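Local atomic coordinates of SusD homolog (Bacteroides ovatus, PDB entry 4F53), a protein that probably binds glycans, possibly mucin O-glycans, at the cell surface, as a SusD-like outer membrane lipoprotein with a TPR-like helical fold. Residues V123-T128 and L202-R207; A154-M159 and V515-K520; Y392-K397 and T403-G408. All coordinates share one frame; numbering follows the deposited sequence.

Contact 1: V123-T128 and L202-R207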
ATOM      1  N   VAL A 123       9.833   5.704  -2.533  1.00 32.85           N
ATOM      2  CA  VAL A 123      10.152   5.342  -1.147  1.00 32.97           C
ATOM      3  C   VAL A 123       9.665   6.434  -0.200  1.00 38.33           C
ATOM      4  O   VAL A 123       8.966   6.148   0.767  1.00 38.90           O
ATOM      5  CB  VAL A 123      11.663   5.042  -0.950  1.00 37.27           C
ATOM      6  CG1 VAL A 123      12.003   4.845   0.528  1.00 37.43           C
ATOM      7  CG2 VAL A 123      12.069   3.818  -1.753  1.00 36.57           C
HETATM    8  N   MSE A 124      10.007   7.678  -0.495  1.00 35.76           N
HETATM    9  CA  MSE A 124       9.639   8.798   0.363  1.00 35.48           C
HETATM   10  C   MSE A 124       8.150   9.148   0.211  1.00 36.90           C
HETATM   11  O   MSE A 124       7.586   9.747   1.124  1.00 37.60           O
HETATM   12  CB  MSE A 124      10.584   9.993   0.154  1.00 37.88           C
HETATM   13  CG  MSE A 124      12.019   9.644   0.560  1.00 45.13           C
HETATM   14 SE   MSE A 124      12.147   9.074   2.442  0.75 52.61          SE
HETATM   15  CE  MSE A 124      13.668   7.778   2.356  1.00 49.05           C
ATOM     16  N   LEU A 125       7.503   8.697  -0.877  1.00 31.76           N
ATOM     17  CA  LEU A 125       6.040   8.803  -1.043  1.00 30.87           C
ATOM     18  C   LEU A 125       5.366   7.957   0.048  1.00 33.90           C
ATOM     19  O   LEU A 125       4.431   8.435   0.651  1.00 34.29           O
ATOM     20  CB  LEU A 125       5.565   8.365  -2.448  1.00 29.11           C
ATOM     21  CG  LEU A 125       4.054   8.493  -2.771  1.00 31.95           C
ATOM     22  CD1 LEU A 125       3.584   9.968  -2.709  1.00 30.89           C
ATOM     23  CD2 LEU A 125       3.746   7.912  -4.145  1.00 31.63           C
ATOM     24  N   ARG A 126       5.868   6.733   0.331  1.00 31.33           N
ATOM     25  CA  ARG A 126       5.350   5.871   1.419  1.00 31.05           C
ATOM     26  C   ARG A 126       5.470   6.585   2.767  1.00 34.53           C
ATOM     27  O   ARG A 126       4.536   6.559   3.560  1.00 34.04           O
ATOM     28  CB  ARG A 126       6.114   4.533   1.547  1.00 27.77           C
ATOM     29  CG  ARG A 126       6.226   3.675   0.317  1.00 39.86           C
ATOM     30  CD  ARG A 126       7.096   2.470   0.630  1.00 34.38           C
ATOM     31  NE  ARG A 126       6.596   1.784   1.824  1.00 35.09           N
ATOM     32  CZ  ARG A 126       6.249   0.509   1.890  1.00 37.04           C
ATOM     33  NH1 ARG A 126       6.401  -0.282   0.836  1.00 32.89           N
ATOM     34  NH2 ARG A 126       5.773   0.006   3.018  1.00 26.68           N
ATOM     35  N   VAL A 127       6.646   7.198   3.016  1.00 30.96           N
ATOM     36  CA  VAL A 127       6.986   7.896   4.261  1.00 31.68           C
ATOM     37  C   VAL A 127       6.098   9.149   4.456  1.00 34.66           C
ATOM     38  O   VAL A 127       5.518   9.286   5.537  1.00 34.79           O
ATOM     39  CB  VAL A 127       8.504   8.219   4.378  1.00 35.29           C
ATOM     40  CG1 VAL A 127       8.824   8.820   5.750  1.00 36.20           C
ATOM     41  CG2 VAL A 127       9.356   6.963   4.118  1.00 33.69           C
ATOM     42  N   THR A 128       5.963  10.028   3.438  1.00 29.79           N
ATOM     43  CA  THR A 128       5.094  11.191   3.619  1.00 30.20           C
ATOM     44  C   THR A 128       3.620  10.737   3.740  1.00 33.43           C
ATOM     45  O   THR A 128       2.867  11.307   4.534  1.00 35.48           O
ATOM     46  CB  THR A 128       5.305  12.310   2.582  1.00 35.17           C
ATOM     47  OG1 THR A 128       4.496  13.394   3.009  1.00 35.33           O
ATOM     48  CG2 THR A 128       4.896  11.921   1.140  1.00 27.90           C
ATOM     49  N   LEU A 202       0.246   9.791 -12.358  1.00 25.26           N
ATOM     50  CA  LEU A 202      -1.220   9.670 -12.289  1.00 23.78           C
ATOM     51  C   LEU A 202      -1.657   9.308 -10.868  1.00 25.65           C
ATOM     52  O   LEU A 202      -2.635   9.854 -10.383  1.00 25.93           O
ATOM     53  CB  LEU A 202      -1.706   8.615 -13.321  1.00 22.51           C
ATOM     54  CG  LEU A 202      -3.173   8.199 -13.306  1.00 25.23           C
ATOM     55  CD1 LEU A 202      -4.092   9.351 -13.733  1.00 26.27           C
ATOM     56  CD2 LEU A 202      -3.384   7.027 -14.217  1.00 25.56           C
ATOM     57  N   ARG A 203      -0.922   8.423 -10.195  1.00 22.47           N
ATOM     58  CA  ARG A 203      -1.221   8.018  -8.815  1.00 22.33           C
ATOM     59  C   ARG A 203      -1.134   9.243  -7.877  1.00 26.61           C
ATOM     60  O   ARG A 203      -2.050   9.486  -7.112  1.00 26.19           O
ATOM     61  CB  ARG A 203      -0.284   6.882  -8.338  1.00 19.19           C
ATOM     62  CG  ARG A 203      -0.445   6.587  -6.828  1.00 30.70           C
ATOM     63  CD  ARG A 203       0.729   5.840  -6.251  1.00 30.25           C
ATOM     64  NE  ARG A 203       0.654   4.404  -6.534  1.00 28.69           N
ATOM     65  CZ  ARG A 203       1.569   3.527  -6.131  1.00 45.84           C
ATOM     66  NH1 ARG A 203       2.632   3.934  -5.445  1.00 31.51           N
ATOM     67  NH2 ARG A 203       1.412   2.231  -6.378  1.00 30.91           N
HETATM   68  N   MSE A 204      -0.099  10.059  -8.035  1.00 24.97           N
HETATM   69  CA  MSE A 204       0.095  11.250  -7.217  1.00 25.41           C
HETATM   70  C   MSE A 204      -0.877  12.383  -7.585  1.00 29.58           C
HETATM   71  O   MSE A 204      -1.298  13.094  -6.691  1.00 29.30           O
HETATM   72  CB  MSE A 204       1.534  11.712  -7.310  1.00 27.12           C
HETATM   73  CG  MSE A 204       2.485  10.699  -6.698  1.00 32.47           C
HETATM   74 SE   MSE A 204       4.275  11.400  -6.686  0.75 39.74          SE
HETATM   75  CE  MSE A 204       4.013  12.884  -5.543  1.00 36.30           C
ATOM     76  N   ALA A 205      -1.255  12.517  -8.864  1.00 26.13           N
ATOM     77  CA  ALA A 205      -2.233  13.516  -9.277  1.00 26.65           C
ATOM     78  C   ALA A 205      -3.584  13.162  -8.689  1.00 31.24           C
ATOM     79  O   ALA A 205      -4.204  14.015  -8.059  1.00 33.69           O
ATOM     80  CB  ALA A 205      -2.316  13.586 -10.797  1.00 27.63           C
HETATM   81  N   MSE A 206      -4.001  11.882  -8.795  1.00 26.14           N
HETATM   82  CA  MSE A 206      -5.274  11.418  -8.226  1.00 23.40           C
HETATM   83  C   MSE A 206      -5.314  11.608  -6.679  1.00 27.98           C
HETATM   84  O   MSE A 206      -6.340  12.008  -6.120  1.00 27.78           O
HETATM   85  CB  MSE A 206      -5.524   9.952  -8.589  1.00 23.64           C
HETATM   86  CG  MSE A 206      -6.989   9.566  -8.463  1.00 27.88           C
HETATM   87 SE   MSE A 206      -8.094  10.607  -9.718  0.75 32.86          SE
HETATM   88  CE  MSE A 206      -7.206  10.039 -11.425  1.00 28.70           C
ATOM     89  N   ARG A 207      -4.197  11.364  -6.018  1.00 25.44           N
ATOM     90  CA  ARG A 207      -4.031  11.548  -4.569  1.00 26.11           C
ATOM     91  C   ARG A 207      -4.388  12.974  -4.078  1.00 30.75           C
ATOM     92  O   ARG A 207      -4.972  13.146  -2.994  1.00 29.35           O
ATOM     93  CB  ARG A 207      -2.562  11.275  -4.189  1.00 25.44           C
ATOM     94  CG  ARG A 207      -2.347  11.193  -2.670  1.00 29.11           C
ATOM     95  CD  ARG A 207      -2.490   9.773  -2.194  1.00 19.55           C
ATOM     96  NE  ARG A 207      -1.236   9.012  -2.354  1.00 27.03           N
ATOM     97  CZ  ARG A 207      -1.100   7.819  -2.932  1.00 34.91           C
ATOM     98  NH1 ARG A 207      -2.151   7.204  -3.474  1.00 23.34           N
ATOM     99  NH2 ARG A 207       0.064   7.193  -2.898  1.00 27.30           N
TER
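L125 reaches across from helix 110-131 and sets its CD2 methyl against the side chains of M204 and R207. L125 CD2 lies 4.0 Å from M204 CG. The other methyl, L125 CD1, lies 4.1 Å from the terminal methyl CE of M204. The two side chains slide past each other in opposite directions, and both leucine branches touch the selenomethionine. The chi1 of L125 (-177°) sets CG anti to the backbone N and sends both methyls toward helix 190-207. M204 turns at chi3 (63°), and this bend brings CE back to L125 CD1.

The guanidinium groups border the same methyl. R207 NH2 is 4.0 Å from L125 CD2 and approaches the leucine from the opposite direction. R203 comes in with CD, 4.2 Å from L125 CD2, and the methyl lies at the edge of the R203 guanidinium.

Both helices are consistent with the TPR-like helical architecture of SusD homologs. They run nearly parallel, at 19°, but their local axes are 13.0 Å apart. The backbones therefore do not pack directly here. Helix 152-173 packs in between: Y156 touches both L125 and M204, and M159 also packs on M204.

No hydrogen bond crosses between the two segments, and the arginine charges are paired with acids outside them. R207 forms salt bridges with D129 through NH2 and with E444 and E448 through NH1. R203 NE forms a salt bridge with E339 OE2.

Contact 2: A154-M159 and V515-K520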
ATOM      1  N   ALA A 154       4.731  20.660  -0.018  1.00 37.39           N
ATOM      2  CA  ALA A 154       6.052  20.931  -0.581  1.00 38.69           C
ATOM      3  C   ALA A 154       6.736  19.634  -1.036  1.00 40.23           C
ATOM      4  O   ALA A 154       7.401  19.642  -2.069  1.00 40.42           O
ATOM      5  CB  ALA A 154       6.934  21.669   0.432  1.00 40.93           C
ATOM      6  N   VAL A 155       6.526  18.515  -0.318  1.00 36.83           N
ATOM      7  CA  VAL A 155       7.076  17.195  -0.685  1.00 34.76           C
ATOM      8  C   VAL A 155       6.450  16.740  -2.009  1.00 38.39           C
ATOM      9  O   VAL A 155       7.189  16.417  -2.942  1.00 39.09           O
ATOM     10  CB  VAL A 155       6.881  16.147   0.428  1.00 36.95           C
ATOM     11  CG1 VAL A 155       7.327  14.762  -0.038  1.00 35.20           C
ATOM     12  CG2 VAL A 155       7.627  16.553   1.702  1.00 37.76           C
ATOM     13  N   TYR A 156       5.097  16.772  -2.108  1.00 33.41           N
ATOM     14  CA  TYR A 156       4.379  16.384  -3.325  1.00 33.14           C
ATOM     15  C   TYR A 156       4.759  17.286  -4.511  1.00 36.71           C
ATOM     16  O   TYR A 156       5.007  16.767  -5.592  1.00 37.86           O
ATOM     17  CB  TYR A 156       2.850  16.409  -3.088  1.00 33.44           C
ATOM     18  CG  TYR A 156       2.291  15.054  -2.694  1.00 32.04           C
ATOM     19  CD1 TYR A 156       2.537  14.511  -1.428  1.00 32.63           C
ATOM     20  CD2 TYR A 156       1.523  14.313  -3.584  1.00 31.24           C
ATOM     21  CE1 TYR A 156       2.022  13.264  -1.064  1.00 29.94           C
ATOM     22  CE2 TYR A 156       1.021  13.059  -3.238  1.00 31.56           C
ATOM     23  CZ  TYR A 156       1.268  12.540  -1.974  1.00 37.50           C
ATOM     24  OH  TYR A 156       0.775  11.296  -1.656  1.00 33.46           O
ATOM     25  N   ALA A 157       4.856  18.617  -4.299  1.00 32.68           N
ATOM     26  CA  ALA A 157       5.203  19.562  -5.363  1.00 32.76           C
ATOM     27  C   ALA A 157       6.621  19.308  -5.890  1.00 38.11           C
ATOM     28  O   ALA A 157       6.806  19.272  -7.107  1.00 38.64           O
ATOM     29  CB  ALA A 157       5.063  20.997  -4.882  1.00 34.40           C
ATOM     30  N   LYS A 158       7.605  19.088  -4.992  1.00 35.54           N
ATOM     31  CA  LYS A 158       8.978  18.802  -5.419  1.00 35.95           C
ATOM     32  C   LYS A 158       9.032  17.445  -6.168  1.00 39.68           C
ATOM     33  O   LYS A 158       9.587  17.379  -7.261  1.00 41.67           O
ATOM     34  CB  LYS A 158       9.957  18.830  -4.240  1.00 38.25           C
ATOM     35  CG  LYS A 158      11.373  18.504  -4.662  1.00 40.00           C
ATOM     36  CD  LYS A 158      12.410  18.683  -3.567  1.00 46.16           C
ATOM     37  CE  LYS A 158      13.601  17.765  -3.774  1.00 43.49           C
ATOM     38  NZ  LYS A 158      14.258  17.936  -5.108  1.00 48.52           N
HETATM   39  N   MSE A 159       8.398  16.403  -5.622  1.00 32.34           N
HETATM   40  CA  MSE A 159       8.340  15.078  -6.237  1.00 29.80           C
HETATM   41  C   MSE A 159       7.745  15.124  -7.629  1.00 36.18           C
HETATM   42  O   MSE A 159       8.314  14.531  -8.548  1.00 36.93           O
HETATM   43  CB  MSE A 159       7.501  14.097  -5.385  1.00 29.21           C
HETATM   44  CG  MSE A 159       8.214  13.604  -4.120  1.00 33.77           C
HETATM   45 SE   MSE A 159       6.985  12.470  -3.105  0.75 38.59          SE
HETATM   46  CE  MSE A 159       8.314  11.854  -1.874  1.00 37.87           C
ATOM     47  N   VAL A 515      -3.380  13.967   7.268  1.00 32.33           N
ATOM     48  CA  VAL A 515      -2.285  14.529   6.484  1.00 30.67           C
ATOM     49  C   VAL A 515      -2.945  15.474   5.436  1.00 34.89           C
ATOM     50  O   VAL A 515      -4.180  15.468   5.263  1.00 34.45           O
ATOM     51  CB  VAL A 515      -1.332  13.441   5.863  1.00 31.93           C
ATOM     52  CG1 VAL A 515      -0.711  12.577   6.954  1.00 31.49           C
ATOM     53  CG2 VAL A 515      -2.047  12.565   4.830  1.00 28.85           C
ATOM     54  N   TRP A 516      -2.133  16.323   4.807  1.00 31.94           N
ATOM     55  CA  TRP A 516      -2.557  17.332   3.840  1.00 31.60           C
ATOM     56  C   TRP A 516      -3.522  16.786   2.729  1.00 34.91           C
ATOM     57  O   TRP A 516      -4.566  17.406   2.527  1.00 35.44           O
ATOM     58  CB  TRP A 516      -1.310  17.985   3.237  1.00 30.90           C
ATOM     59  CG  TRP A 516      -1.546  18.824   2.019  1.00 31.65           C
ATOM     60  CD1 TRP A 516      -2.032  20.098   1.974  1.00 34.86           C
ATOM     61  CD2 TRP A 516      -1.245  18.457   0.668  1.00 31.26           C
ATOM     62  NE1 TRP A 516      -2.078  20.541   0.665  1.00 34.37           N
ATOM     63  CE2 TRP A 516      -1.580  19.560  -0.154  1.00 35.09           C
ATOM     64  CE3 TRP A 516      -0.714  17.296   0.068  1.00 32.01           C
ATOM     65  CZ2 TRP A 516      -1.421  19.533  -1.541  1.00 33.45           C
ATOM     66  CZ3 TRP A 516      -0.517  17.290  -1.307  1.00 33.06           C
ATOM     67  CH2 TRP A 516      -0.884  18.393  -2.095  1.00 33.54           C
ATOM     68  N   TRP A 517      -3.215  15.656   2.045  1.00 30.32           N
ATOM     69  CA  TRP A 517      -4.091  15.157   0.956  1.00 28.06           C
ATOM     70  C   TRP A 517      -5.378  14.523   1.478  1.00 33.65           C
ATOM     71  O   TRP A 517      -6.335  14.356   0.711  1.00 33.58           O
ATOM     72  CB  TRP A 517      -3.353  14.168  -0.000  1.00 25.27           C
ATOM     73  CG  TRP A 517      -2.615  13.015   0.633  1.00 25.57           C
ATOM     74  CD1 TRP A 517      -1.259  12.838   0.668  1.00 28.40           C
ATOM     75  CD2 TRP A 517      -3.188  11.829   1.230  1.00 24.28           C
ATOM     76  NE1 TRP A 517      -0.951  11.659   1.318  1.00 26.28           N
ATOM     77  CE2 TRP A 517      -2.114  11.024   1.676  1.00 26.79           C
ATOM     78  CE3 TRP A 517      -4.508  11.374   1.449  1.00 25.10           C
ATOM     79  CZ2 TRP A 517      -2.317   9.821   2.381  1.00 26.27           C
ATOM     80  CZ3 TRP A 517      -4.710  10.190   2.157  1.00 25.79           C
ATOM     81  CH2 TRP A 517      -3.622   9.422   2.606  1.00 26.03           C
ATOM     82  N   ASP A 518      -5.410  14.159   2.775  1.00 31.77           N
ATOM     83  CA  ASP A 518      -6.556  13.479   3.393  1.00 30.91           C
ATOM     84  C   ASP A 518      -7.589  14.517   3.800  1.00 35.56           C
ATOM     85  O   ASP A 518      -7.811  14.764   4.986  1.00 37.31           O
ATOM     86  CB  ASP A 518      -6.079  12.615   4.575  1.00 31.34           C
ATOM     87  CG  ASP A 518      -7.111  11.697   5.204  1.00 33.74           C
ATOM     88  OD1 ASP A 518      -8.253  11.659   4.708  1.00 33.65           O
ATOM     89  OD2 ASP A 518      -6.768  11.015   6.217  1.00 33.03           O
ATOM     90  N   CYS A 519      -8.231  15.129   2.802  1.00 30.55           N
ATOM     91  CA  CYS A 519      -9.186  16.198   3.081  1.00 32.10           C
ATOM     92  C   CYS A 519     -10.469  16.047   2.272  1.00 37.54           C
ATOM     93  O   CYS A 519     -11.087  17.067   1.940  1.00 40.94           O
ATOM     94  CB  CYS A 519      -8.539  17.562   2.849  1.00 32.60           C
ATOM     95  SG  CYS A 519      -7.810  17.751   1.199  1.00 35.96           S
ATOM     96  N   LYS A 520     -10.913  14.795   2.002  1.00 31.92           N
ATOM     97  CA  LYS A 520     -12.194  14.528   1.325  1.00 32.60           C
ATOM     98  C   LYS A 520     -13.343  15.188   2.123  1.00 44.12           C
ATOM     99  O   LYS A 520     -13.334  15.077   3.375  1.00 54.10           O
ATOM    100  CB  LYS A 520     -12.443  13.010   1.191  1.00 33.53           C
ATOM    101  CG  LYS A 520     -13.777  12.688   0.539  1.00 31.80           C
ATOM    102  CD  LYS A 520     -14.039  11.220   0.423  1.00 41.80           C
ATOM    103  CE  LYS A 520     -15.232  11.004  -0.473  1.00 44.13           C
ATOM    104  NZ  LYS A 520     -15.657   9.595  -0.518  1.00 42.58           N
ATOM    105  OXT LYS A 520     -14.200  15.855   1.502  1.00 58.01           O
TER
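Y156 of helix 152-173 meets two consecutive tryptophans of the C-terminal tail. The root of its ring touches W516: Y156 CG lies 3.8 Å from W516 CZ3, a corner of the six-membered ring. The far end touches W517: Y156 CZ is 3.7 Å from W517 CD1, and Y156 OH is 3.5 Å from the same carbon. Both ring pairs are oblique. The tyrosine plane makes 56° with the W516 six-membered ring and 60° with the W517 five-membered ring. The three residues form a buried aromatic cluster.

A type I turn from V515 to D518 carries both indoles. It is closed by D518 N to V515 O at 3.1 Å. Within it, the W516 indole swings away from its backbone N, whereas that of W517 sits between the backbone N and the carbonyl carbon (chi1 51°). The two rings reach different parts of Y156. V515 CG2 sits over the centre of one face of the W517 ring, 3.5 Å above its plane.

Further out, Q152 OE1 takes the backbone N-H of W517, which ties the turn back to the start of the tyrosine's own helix. F214 meets W516 edge-to-face, and R476 pairs with D518.

The polar atoms at the far end of the cluster share a partner. Y156 OH and W517 NE1 both hydrogen-bond to D129 OD1 but not to each other. Y156 OH also bonds R207 NE. Bonded to both an arginine and a carboxylate, the buried hydroxyl is probably polarised and held in one orientation. Through D129 and Q152 the tail is tied to helices 110-131 and 152-173 by polar bonds as well as ring packing.

Contact 3: Y392-K397 and T403-G408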
ATOM      1  N   TYR A 392     -19.736 -11.028   8.878  1.00 38.52           N
ATOM      2  CA  TYR A 392     -18.660 -11.960   9.168  1.00 38.25           C
ATOM      3  C   TYR A 392     -19.053 -12.847  10.357  1.00 43.59           C
ATOM      4  O   TYR A 392     -19.324 -12.348  11.451  1.00 42.49           O
ATOM      5  CB  TYR A 392     -17.341 -11.200   9.439  1.00 38.40           C
ATOM      6  CG  TYR A 392     -16.228 -12.087   9.936  1.00 39.43           C
ATOM      7  CD1 TYR A 392     -15.669 -13.068   9.114  1.00 40.39           C
ATOM      8  CD2 TYR A 392     -15.733 -11.956  11.230  1.00 40.66           C
ATOM      9  CE1 TYR A 392     -14.656 -13.913   9.579  1.00 36.90           C
ATOM     10  CE2 TYR A 392     -14.704 -12.774  11.696  1.00 41.85           C
ATOM     11  CZ  TYR A 392     -14.175 -13.757  10.869  1.00 45.22           C
ATOM     12  OH  TYR A 392     -13.131 -14.522  11.323  1.00 45.70           O
ATOM     13  N   LYS A 393     -19.148 -14.160  10.119  1.00 42.78           N
ATOM     14  CA  LYS A 393     -19.461 -15.133  11.167  1.00 43.44           C
ATOM     15  C   LYS A 393     -18.148 -15.790  11.580  1.00 47.88           C
ATOM     16  O   LYS A 393     -17.581 -16.520  10.767  1.00 48.46           O
ATOM     17  CB  LYS A 393     -20.487 -16.176  10.683  1.00 45.62           C
ATOM     18  CG  LYS A 393     -21.887 -15.618  10.412  1.00 59.81           C
ATOM     19  CD  LYS A 393     -22.773 -16.615   9.635  1.00 75.57           C
ATOM     20  CE  LYS A 393     -23.516 -17.626  10.490  1.00 98.90           C
ATOM     21  NZ  LYS A 393     -24.307 -18.586   9.669  1.00111.69           N
ATOM     22  N   ASP A 394     -17.614 -15.477  12.795  1.00 43.92           N
ATOM     23  CA  ASP A 394     -16.371 -16.085  13.291  1.00 43.20           C
ATOM     24  C   ASP A 394     -16.509 -17.651  13.257  1.00 48.31           C
ATOM     25  O   ASP A 394     -17.356 -18.205  13.961  1.00 49.77           O
ATOM     26  CB  ASP A 394     -16.006 -15.574  14.715  1.00 44.81           C
ATOM     27  CG  ASP A 394     -14.658 -16.036  15.280  1.00 49.22           C
ATOM     28  OD1 ASP A 394     -14.082 -17.029  14.749  1.00 48.37           O
ATOM     29  OD2 ASP A 394     -14.196 -15.439  16.269  1.00 49.02           O
ATOM     30  N   PRO A 395     -15.708 -18.371  12.426  1.00 44.92           N
ATOM     31  CA  PRO A 395     -15.864 -19.848  12.345  1.00 44.98           C
ATOM     32  C   PRO A 395     -15.488 -20.597  13.627  1.00 48.39           C
ATOM     33  O   PRO A 395     -15.817 -21.790  13.775  1.00 49.72           O
ATOM     34  CB  PRO A 395     -14.941 -20.243  11.193  1.00 44.88           C
ATOM     35  CG  PRO A 395     -13.946 -19.129  11.101  1.00 47.80           C
ATOM     36  CD  PRO A 395     -14.662 -17.884  11.495  1.00 43.74           C
ATOM     37  N   LEU A 396     -14.828 -19.900  14.563  1.00 42.54           N
ATOM     38  CA  LEU A 396     -14.404 -20.504  15.822  1.00 42.88           C
ATOM     39  C   LEU A 396     -15.421 -20.285  16.961  1.00 48.49           C
ATOM     40  O   LEU A 396     -15.273 -20.888  18.028  1.00 49.38           O
ATOM     41  CB  LEU A 396     -13.011 -19.988  16.216  1.00 42.07           C
ATOM     42  CG  LEU A 396     -11.840 -20.469  15.312  1.00 44.57           C
ATOM     43  CD1 LEU A 396     -10.534 -19.949  15.813  1.00 43.51           C
ATOM     44  CD2 LEU A 396     -11.782 -21.996  15.232  1.00 46.04           C
ATOM     45  N   LYS A 397     -16.480 -19.485  16.714  1.00 46.51           N
ATOM     46  CA  LYS A 397     -17.553 -19.210  17.679  1.00 48.50           C
ATOM     47  C   LYS A 397     -18.216 -20.530  18.140  1.00 54.72           C
ATOM     48  O   LYS A 397     -18.622 -21.345  17.305  1.00 54.42           O
ATOM     49  CB  LYS A 397     -18.594 -18.240  17.095  1.00 49.79           C
ATOM     50  CG  LYS A 397     -19.694 -17.889  18.087  1.00 61.19           C
ATOM     51  CD  LYS A 397     -20.934 -17.401  17.383  1.00 68.93           C
ATOM     52  CE  LYS A 397     -22.066 -17.166  18.347  1.00 72.10           C
ATOM     53  NZ  LYS A 397     -23.218 -16.527  17.669  1.00 81.28           N
ATOM     54  N   THR A 403     -12.897 -19.408  23.366  1.00 55.63           N
ATOM     55  CA  THR A 403     -13.615 -18.455  24.231  1.00 56.43           C
ATOM     56  C   THR A 403     -14.211 -17.237  23.505  1.00 58.99           C
ATOM     57  O   THR A 403     -15.291 -16.775  23.876  1.00 61.37           O
ATOM     58  CB  THR A 403     -12.619 -17.997  25.318  1.00 71.50           C
ATOM     59  OG1 THR A 403     -12.381 -19.108  26.191  1.00 81.78           O
ATOM     60  CG2 THR A 403     -13.105 -16.796  26.143  1.00 72.63           C
ATOM     61  N   TYR A 404     -13.505 -16.704  22.506  1.00 51.94           N
ATOM     62  CA  TYR A 404     -13.860 -15.459  21.856  1.00 49.55           C
ATOM     63  C   TYR A 404     -14.723 -15.618  20.605  1.00 53.56           C
ATOM     64  O   TYR A 404     -14.715 -16.656  19.952  1.00 53.56           O
ATOM     65  CB  TYR A 404     -12.578 -14.685  21.519  1.00 48.11           C
ATOM     66  CG  TYR A 404     -11.647 -14.495  22.702  1.00 49.10           C
ATOM     67  CD1 TYR A 404     -11.816 -13.429  23.584  1.00 52.13           C
ATOM     68  CD2 TYR A 404     -10.599 -15.378  22.942  1.00 49.24           C
ATOM     69  CE1 TYR A 404     -10.968 -13.252  24.683  1.00 52.87           C
ATOM     70  CE2 TYR A 404      -9.742 -15.208  24.032  1.00 50.69           C
ATOM     71  CZ  TYR A 404      -9.925 -14.137  24.895  1.00 56.23           C
ATOM     72  OH  TYR A 404      -9.072 -13.949  25.954  1.00 58.20           O
ATOM     73  N   ASP A 405     -15.483 -14.565  20.299  1.00 50.36           N
ATOM     74  CA  ASP A 405     -16.341 -14.454  19.122  1.00 49.04           C
ATOM     75  C   ASP A 405     -16.056 -13.098  18.464  1.00 51.08           C
ATOM     76  O   ASP A 405     -16.513 -12.061  18.956  1.00 52.42           O
ATOM     77  CB  ASP A 405     -17.834 -14.612  19.489  1.00 51.93           C
ATOM     78  CG  ASP A 405     -18.784 -14.391  18.321  1.00 60.12           C
ATOM     79  OD1 ASP A 405     -18.345 -14.548  17.161  1.00 60.78           O
ATOM     80  OD2 ASP A 405     -19.975 -14.082  18.566  1.00 67.58           O
ATOM     81  N   TYR A 406     -15.291 -13.109  17.358  1.00 43.64           N
ATOM     82  CA  TYR A 406     -14.906 -11.884  16.681  1.00 40.44           C
ATOM     83  C   TYR A 406     -15.766 -11.604  15.445  1.00 41.42           C
ATOM     84  O   TYR A 406     -15.364 -10.837  14.578  1.00 38.33           O
ATOM     85  CB  TYR A 406     -13.402 -11.902  16.363  1.00 39.95           C
ATOM     86  CG  TYR A 406     -12.573 -11.733  17.619  1.00 41.57           C
ATOM     87  CD1 TYR A 406     -12.646 -10.565  18.372  1.00 43.38           C
ATOM     88  CD2 TYR A 406     -11.782 -12.770  18.102  1.00 42.20           C
ATOM     89  CE1 TYR A 406     -11.934 -10.422  19.562  1.00 44.27           C
ATOM     90  CE2 TYR A 406     -11.024 -12.620  19.266  1.00 43.60           C
ATOM     91  CZ  TYR A 406     -11.123 -11.452  20.005  1.00 51.18           C
ATOM     92  OH  TYR A 406     -10.385 -11.275  21.151  1.00 49.64           O
ATOM     93  N   SER A 407     -17.005 -12.123  15.438  1.00 39.90           N
ATOM     94  CA  SER A 407     -18.000 -11.853  14.396  1.00 39.48           C
ATOM     95  C   SER A 407     -18.277 -10.336  14.309  1.00 44.72           C
ATOM     96  O   SER A 407     -18.194  -9.621  15.311  1.00 46.75           O
ATOM     97  CB  SER A 407     -19.303 -12.592  14.699  1.00 41.80           C
ATOM     98  OG  SER A 407     -19.129 -13.994  14.834  1.00 49.35           O
ATOM     99  N   GLY A 408     -18.615  -9.869  13.125  1.00 38.69           N
ATOM    100  CA  GLY A 408     -18.930  -8.469  12.893  1.00 37.28           C
ATOM    101  C   GLY A 408     -19.572  -8.303  11.539  1.00 42.08           C
ATOM    102  O   GLY A 408     -19.926  -9.296  10.899  1.00 41.19           O
TER
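S407 OG joins the two sides of this loop. It accepts the backbone N-H of D394 at 2.9 Å from D394 N to S407 OG, and it appears to donate to D405 OD1. That carboxylate oxygen takes S407 N as well, from above its plane, which makes an Asx turn at D405.

D394 answers from the other side. With chi1 at -174°, its carboxylate points away from its own backbone N and turns to the facing segment. D394 OD2 accepts Y406 N at 2.8 Å on its anti lone pair, and the bond is nearly straight (172°). D394 OD1 takes L396 N at 3.0 Å, from above the carboxylate plane. An alanine in place of D394 is likely to leave Y406 N and L396 N without their acceptors and to weaken the hold of the turn on the facing segment.

Y392 and G408 form a single antiparallel bridge with two bonds, Y392 N to G408 O at 2.7 Å and G408 N to Y392 O at 3.1 Å. The Y392 ring turns its edge to Y406 O, which lies in the ring plane, 3.5 Å from Y392 CE2. The hydrogen bond to that oxygen comes from R306 NH1. Y406 OH bonds Q313 O, fixing the far end of its ring.

K397 crosses D405 obliquely with its aliphatic chain. K397 CG lies 3.6 Å from D405 CG, while the ammonium stays beyond salt-bridge distance. This edge is exposed.

The arrangement lies between helices 379-383 and 423-438. It is an irregular loop braced by two Asx turns, at D394 and D405, the first opening the type I turn D394-K397, with one antiparallel bridge at Y392 and G408.

How the contacts relate
Contacts 1 and 2 are neighbours, with centres 8 Å apart. Their segments alternate along the chain. Helices 110-131, 152-173 and 190-207 follow one another, and the C-terminal tail returns to them from more than 300 residues later. The two contacts touch directly around Y156, so the end of the chain is built into the helical core. Contact 3 lies far off, with its centre 37 Å from that of contact 1 and 39 Å from that of contact 2. It comes after contact 1 in sequence and is nested inside the long loop closed by contact 2. It shapes a peripheral loop, whereas the other two join helices and tail.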